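Local coordinates for Low molecular weight phosphotyrosine protein phosphatase (Vibrio cholerae, PDB 6U1P) that probably removes phosphate from protein tyrosines, within a phosphoregulatory system that controls exopolysaccharide synthesis and biofilm formation, at residues V75-Q78 with D79-E82; C101-E104 with H105-K108. All coordinates share one frame; numbering follows the deposited sequence.

Interaction 1. Residues V75-Q78 with D79-E82; sequences VTQQ and DFIE
The backbone nitrogen of D79 is held by two oxygens of T76: the side-chain hydroxyl, T76 OG1 to D79 N being 3.3 Å, and, more weakly, the backbone carbonyl, T76 O to D79 N also being 3.3 Å. The hydroxyl sits between the backbone N and the carbonyl carbon of its own residue (chi1 75°), a setting that turns OG1 in to the first turn of the helix. D79 returns the favour, its carboxylate oxygen OD2 accepting from T76 N at 2.8 Å. The donor meets that oxygen on its anti side and stands 33° out of the carboxylate plane, so the bond is short without being coplanar. The two side chains cross at about a right angle, each covering the other's backbone N-H. V75 CG2 approaches the same carboxylate at a slant, 3.6 Å from D79 OD2. OD1 turns to other partners, a weak bond with H83 and a hydrogen bond with a glycerol, probably from the crystallisation liquor.

The next residue, F80, turns its ring back toward the residues that open the helix, where CD2 lies 3.6 Å from T76 O and CZ meets V75 CG2 at 4.2 Å. The amide of Q77 passes obliquely by the same ring, its plane turned 44° from it, with Q77 NE2 3.7 Å from F80 CE2; that nitrogen is held by the carbonyl of I100, and L97 and I100 of helix 91-100 also pack on F80. Regular helical bonding is established with E82 N to Q78 O, 2.7 Å and nearly straight. Reciprocal bonds between an N-cap threonine and the acidic residue three positions later define a capping box, here opening helix 77-82.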
ATOM      1  N   VAL B  75      -9.319  21.200   1.132  1.00 66.35           N
ATOM      2  CA  VAL B  75     -10.554  21.963   1.013  1.00 64.60           C
ATOM      3  C   VAL B  75     -10.369  23.355   1.623  1.00 66.13           C
ATOM      4  O   VAL B  75      -9.598  23.551   2.575  1.00 65.93           O
ATOM      5  CB  VAL B  75     -11.722  21.219   1.683  1.00 64.71           C
ATOM      6  CG1 VAL B  75     -11.519  21.130   3.186  1.00 64.42           C
ATOM      7  CG2 VAL B  75     -13.039  21.906   1.371  1.00 68.36           C
ATOM      8  N   THR B  76     -11.050  24.336   1.030  1.00 60.89           N
ATOM      9  CA  THR B  76     -11.029  25.731   1.443  1.00 68.68           C
ATOM     10  C   THR B  76     -12.447  26.212   1.742  1.00 73.99           C
ATOM     11  O   THR B  76     -13.436  25.510   1.505  1.00 74.74           O
ATOM     12  CB  THR B  76     -10.411  26.614   0.361  1.00 71.69           C
ATOM     13  OG1 THR B  76     -11.356  26.768  -0.703  1.00 74.67           O
ATOM     14  CG2 THR B  76      -9.142  25.974  -0.186  1.00 72.07           C
ATOM     15  N   GLN B  77     -12.544  27.441   2.267  1.00 76.97           N
ATOM     16  CA  GLN B  77     -13.860  28.010   2.543  1.00 78.80           C
ATOM     17  C   GLN B  77     -14.604  28.340   1.253  1.00 79.88           C
ATOM     18  O   GLN B  77     -15.817  28.107   1.153  1.00 75.49           O
ATOM     19  CB  GLN B  77     -13.717  29.250   3.426  1.00 84.85           C
ATOM     20  CG  GLN B  77     -13.616  28.935   4.908  1.00 85.44           C
ATOM     21  CD  GLN B  77     -14.812  28.140   5.400  1.00 88.04           C
ATOM     22  OE1 GLN B  77     -15.958  28.445   5.056  1.00 89.72           O
ATOM     23  NE2 GLN B  77     -14.552  27.109   6.199  1.00 86.43           N
ATOM     24  N   GLN B  78     -13.883  28.836   0.240  1.00 82.17           N
ATOM     25  CA  GLN B  78     -14.496  29.131  -1.053  1.00 85.73           C
ATOM     26  C   GLN B  78     -15.100  27.892  -1.703  1.00 81.76           C
ATOM     27  O   GLN B  78     -16.035  28.007  -2.507  1.00 81.62           O
ATOM     28  CB  GLN B  78     -13.470  29.765  -1.989  1.00 89.48           C
ATOM     29  CG  GLN B  78     -14.091  30.587  -3.107  1.00 95.79           C
ATOM     30  CD  GLN B  78     -14.816  31.816  -2.594  1.00102.23           C
ATOM     31  OE1 GLN B  78     -14.686  32.188  -1.431  1.00106.74           O
ATOM     32  NE2 GLN B  78     -15.588  32.453  -3.463  1.00105.25           N
ATOM     33  N   ASP B  79     -14.576  26.705  -1.384  1.00 78.11           N
ATOM     34  CA  ASP B  79     -15.126  25.474  -1.942  1.00 69.54           C
ATOM     35  C   ASP B  79     -16.591  25.290  -1.545  1.00 71.91           C
ATOM     36  O   ASP B  79     -17.402  24.816  -2.353  1.00 70.66           O
ATOM     37  CB  ASP B  79     -14.290  24.271  -1.495  1.00 66.43           C
ATOM     38  CG  ASP B  79     -12.934  24.190  -2.206  1.00 67.94           C
ATOM     39  OD1 ASP B  79     -12.839  24.555  -3.399  1.00 67.63           O
ATOM     40  OD2 ASP B  79     -11.957  23.760  -1.564  1.00 69.72           O
ATOM     41  N   PHE B  80     -16.947  25.644  -0.302  1.00 63.43           N
ATOM     42  CA  PHE B  80     -18.337  25.510   0.140  1.00 78.27           C
ATOM     43  C   PHE B  80     -19.272  26.473  -0.588  1.00 76.85           C
ATOM     44  O   PHE B  80     -20.468  26.191  -0.720  1.00 74.27           O
ATOM     45  CB  PHE B  80     -18.442  25.742   1.647  1.00 78.95           C
ATOM     46  CG  PHE B  80     -17.626  24.780   2.465  1.00 75.15           C
ATOM     47  CD1 PHE B  80     -17.895  23.420   2.426  1.00 69.38           C
ATOM     48  CD2 PHE B  80     -16.600  25.237   3.280  1.00 74.54           C
ATOM     49  CE1 PHE B  80     -17.146  22.529   3.180  1.00 65.39           C
ATOM     50  CE2 PHE B  80     -15.848  24.358   4.031  1.00 72.12           C
ATOM     51  CZ  PHE B  80     -16.116  22.998   3.978  1.00 70.22           C
ATOM     52  N   ILE B  81     -18.754  27.599  -1.066  1.00 76.45           N
ATOM     53  CA  ILE B  81     -19.570  28.545  -1.814  1.00 86.19           C
ATOM     54  C   ILE B  81     -19.562  28.225  -3.299  1.00 91.27           C
ATOM     55  O   ILE B  81     -20.617  28.173  -3.940  1.00 94.07           O
ATOM     56  CB  ILE B  81     -19.068  29.983  -1.563  1.00 90.10           C
ATOM     57  CG1 ILE B  81     -18.952  30.269  -0.060  1.00 88.64           C
ATOM     58  CG2 ILE B  81     -19.970  30.986  -2.260  1.00 93.54           C
ATOM     59  CD1 ILE B  81     -17.953  31.350   0.276  1.00 89.35           C
ATOM     60  N   GLU B  82     -18.375  27.971  -3.856  1.00 89.83           N
ATOM     61  CA  GLU B  82     -18.242  27.876  -5.305  1.00 92.08           C
ATOM     62  C   GLU B  82     -18.850  26.593  -5.857  1.00 88.31           C
ATOM     63  O   GLU B  82     -19.330  26.581  -6.999  1.00 91.96           O
ATOM     64  CB  GLU B  82     -16.769  27.991  -5.699  1.00 98.54           C
ATOM     65  CG  GLU B  82     -16.520  28.114  -7.203  1.00106.71           C
ATOM     66  CD  GLU B  82     -16.301  29.559  -7.664  1.00117.25           C
ATOM     67  OE1 GLU B  82     -16.073  30.446  -6.810  1.00120.53           O
ATOM     68  OE2 GLU B  82     -16.348  29.802  -8.890  1.00120.04           O
TER

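Interaction 2. Residues C101-E104 with H105-K108; sequences CPAE and HKNK
H105 N closes a type I beta turn on P102 O, 2.9 Å away, with an N-H...O angle of 168° and with A103 and E104 at the turn's two central positions. The two segments form one continuous bend in the loop between helix 91-100 and strand 109-111, and A103 and K106 bring their CA atoms to 5.2 Å. A second backbone bond, from K108 N to H105 O, continues the winding.

Among the side chains, the imidazole of H105 folds back against the preceding residue, with E104 CB over the centre of one ring face, 4.1 Å from the centroid and 12° off the normal, a CH-pi contact. K106 runs its aliphatic part across the start of the bend, where K106 CG lies 3.6 Å from C101 SG and 3.3 Å from C101 O. The thiol is carried to the lysine by its own torsion, SG lying opposite the backbone N (chi1 -176°).

The chemistry is therefore mostly apolar: methylenes, a sulfur and a ring face pack around a single backbone hydrogen bond between the segments, so the shape of the bend does not rest on pairing of charged side-chain ends.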
ATOM      1  N   CYS B 101     -18.277  23.744   7.743  1.00 86.03           N
ATOM      2  CA  CYS B 101     -19.129  24.258   6.677  1.00 84.96           C
ATOM      3  C   CYS B 101     -20.116  25.283   7.215  1.00 85.24           C
ATOM      4  O   CYS B 101     -20.923  24.950   8.092  1.00 87.65           O
ATOM      5  CB  CYS B 101     -19.884  23.133   6.003  1.00 84.25           C
ATOM      6  SG  CYS B 101     -20.860  23.694   4.611  1.00 86.24           S
ATOM      7  N   PRO B 102     -20.109  26.512   6.708  1.00 90.87           N
ATOM      8  CA  PRO B 102     -21.116  27.484   7.131  1.00 95.94           C
ATOM      9  C   PRO B 102     -22.517  27.010   6.769  1.00 97.29           C
ATOM     10  O   PRO B 102     -22.726  26.351   5.749  1.00 93.24           O
ATOM     11  CB  PRO B 102     -20.722  28.756   6.368  1.00 96.29           C
ATOM     12  CG  PRO B 102     -19.867  28.311   5.269  1.00 90.61           C
ATOM     13  CD  PRO B 102     -19.134  27.108   5.784  1.00 89.72           C
ATOM     14  N   ALA B 103     -23.481  27.373   7.629  1.00 99.58           N
ATOM     15  CA  ALA B 103     -24.825  26.792   7.604  1.00101.26           C
ATOM     16  C   ALA B 103     -25.546  27.017   6.283  1.00102.76           C
ATOM     17  O   ALA B 103     -26.389  26.203   5.895  1.00106.04           O
ATOM     18  CB  ALA B 103     -25.651  27.364   8.747  1.00101.49           C
ATOM     19  N   GLU B 104     -25.195  28.080   5.565  1.00102.36           N
ATOM     20  CA  GLU B 104     -25.773  28.387   4.264  1.00102.52           C
ATOM     21  C   GLU B 104     -25.522  27.292   3.223  1.00100.72           C
ATOM     22  O   GLU B 104     -26.254  27.208   2.234  1.00101.21           O
ATOM     23  CB  GLU B 104     -25.192  29.725   3.773  1.00107.12           C
ATOM     24  CG  GLU B 104     -25.059  30.831   4.849  1.00123.18           C
ATOM     25  CD  GLU B 104     -23.868  30.672   5.776  1.00129.12           C
ATOM     26  OE1 GLU B 104     -23.576  29.536   6.156  1.00130.60           O
ATOM     27  OE2 GLU B 104     -23.247  31.675   6.189  1.00132.63           O
ATOM     28  N   HIS B 105     -24.496  26.461   3.402  1.00 98.83           N
ATOM     29  CA  HIS B 105     -24.098  25.468   2.403  1.00 96.88           C
ATOM     30  C   HIS B 105     -24.100  24.028   2.918  1.00 93.94           C
ATOM     31  O   HIS B 105     -23.731  23.113   2.170  1.00 87.37           O
ATOM     32  CB  HIS B 105     -22.709  25.833   1.865  1.00 96.18           C
ATOM     33  CG  HIS B 105     -22.639  27.223   1.311  1.00 95.60           C
ATOM     34  ND1 HIS B 105     -23.650  27.776   0.551  1.00 96.13           N
ATOM     35  CD2 HIS B 105     -21.680  28.172   1.402  1.00 94.96           C
ATOM     36  CE1 HIS B 105     -23.313  29.004   0.196  1.00 96.35           C
ATOM     37  NE2 HIS B 105     -22.122  29.268   0.700  1.00 95.72           N
ATOM     38  N   LYS B 106     -24.505  23.797   4.169  1.00 96.14           N
ATOM     39  CA  LYS B 106     -24.376  22.463   4.741  1.00 95.21           C
ATOM     40  C   LYS B 106     -25.300  21.454   4.081  1.00 95.05           C
ATOM     41  O   LYS B 106     -25.034  20.252   4.161  1.00 94.15           O
ATOM     42  CB  LYS B 106     -24.613  22.519   6.248  1.00 98.22           C
ATOM     43  CG  LYS B 106     -23.539  23.315   6.975  1.00 98.92           C
ATOM     44  CD  LYS B 106     -23.844  23.469   8.447  1.00103.46           C
ATOM     45  CE  LYS B 106     -23.609  22.181   9.193  1.00104.00           C
ATOM     46  NZ  LYS B 106     -23.532  22.451  10.647  1.00106.07           N
ATOM     47  N   ASN B 107     -26.351  21.912   3.398  1.00 93.56           N
ATOM     48  CA  ASN B 107     -27.207  20.999   2.649  1.00 92.36           C
ATOM     49  C   ASN B 107     -26.507  20.436   1.424  1.00 88.66           C
ATOM     50  O   ASN B 107     -27.007  19.468   0.843  1.00 83.08           O
ATOM     51  CB  ASN B 107     -28.493  21.701   2.200  1.00 99.01           C
ATOM     52  CG  ASN B 107     -28.285  22.534   0.938  1.00102.17           C
ATOM     53  OD1 ASN B 107     -27.583  23.555   0.950  1.00100.40           O
ATOM     54  ND2 ASN B 107     -28.877  22.085  -0.167  1.00103.67           N
ATOM     55  N   LYS B 108     -25.379  21.020   1.016  1.00 80.88           N
ATOM     56  CA  LYS B 108     -24.623  20.519  -0.128  1.00 80.97           C
ATOM     57  C   LYS B 108     -23.722  19.346   0.235  1.00 77.44           C
ATOM     58  O   LYS B 108     -23.054  18.810  -0.652  1.00 75.57           O
ATOM     59  CB  LYS B 108     -23.789  21.651  -0.756  1.00 75.98           C
ATOM     60  CG  LYS B 108     -24.517  23.007  -0.807  1.00 90.32           C
ATOM     61  CD  LYS B 108     -24.156  23.825  -2.047  1.00 88.62           C
ATOM     62  CE  LYS B 108     -23.228  24.998  -1.738  1.00 90.19           C
ATOM     63  NZ  LYS B 108     -22.984  25.890  -2.927  1.00 86.06           N
TER

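In the fold
Interaction 1 and interaction 2 lie against each other on the same side of the chain's centre, their own centres 10 Å apart, although helix 91-100 and strand 85-88 come between them in sequence. They touch where the end of helix 77-82 meets the loop 101-108: F80 O is 3.1 Å from H105 CD2, and I81 CG1 packs 3.4 Å from H105 NE2. K108 NZ adds a hydrogen bond to H83 O and a weak one to I81 O. F80 rests on C101 and P102. Interaction 1 is the closer of the two to the predicted nucleophile, with the side chains of V75 and C12 about 10 Å apart; a glycerol sits about 3 Å from the D79 side chain.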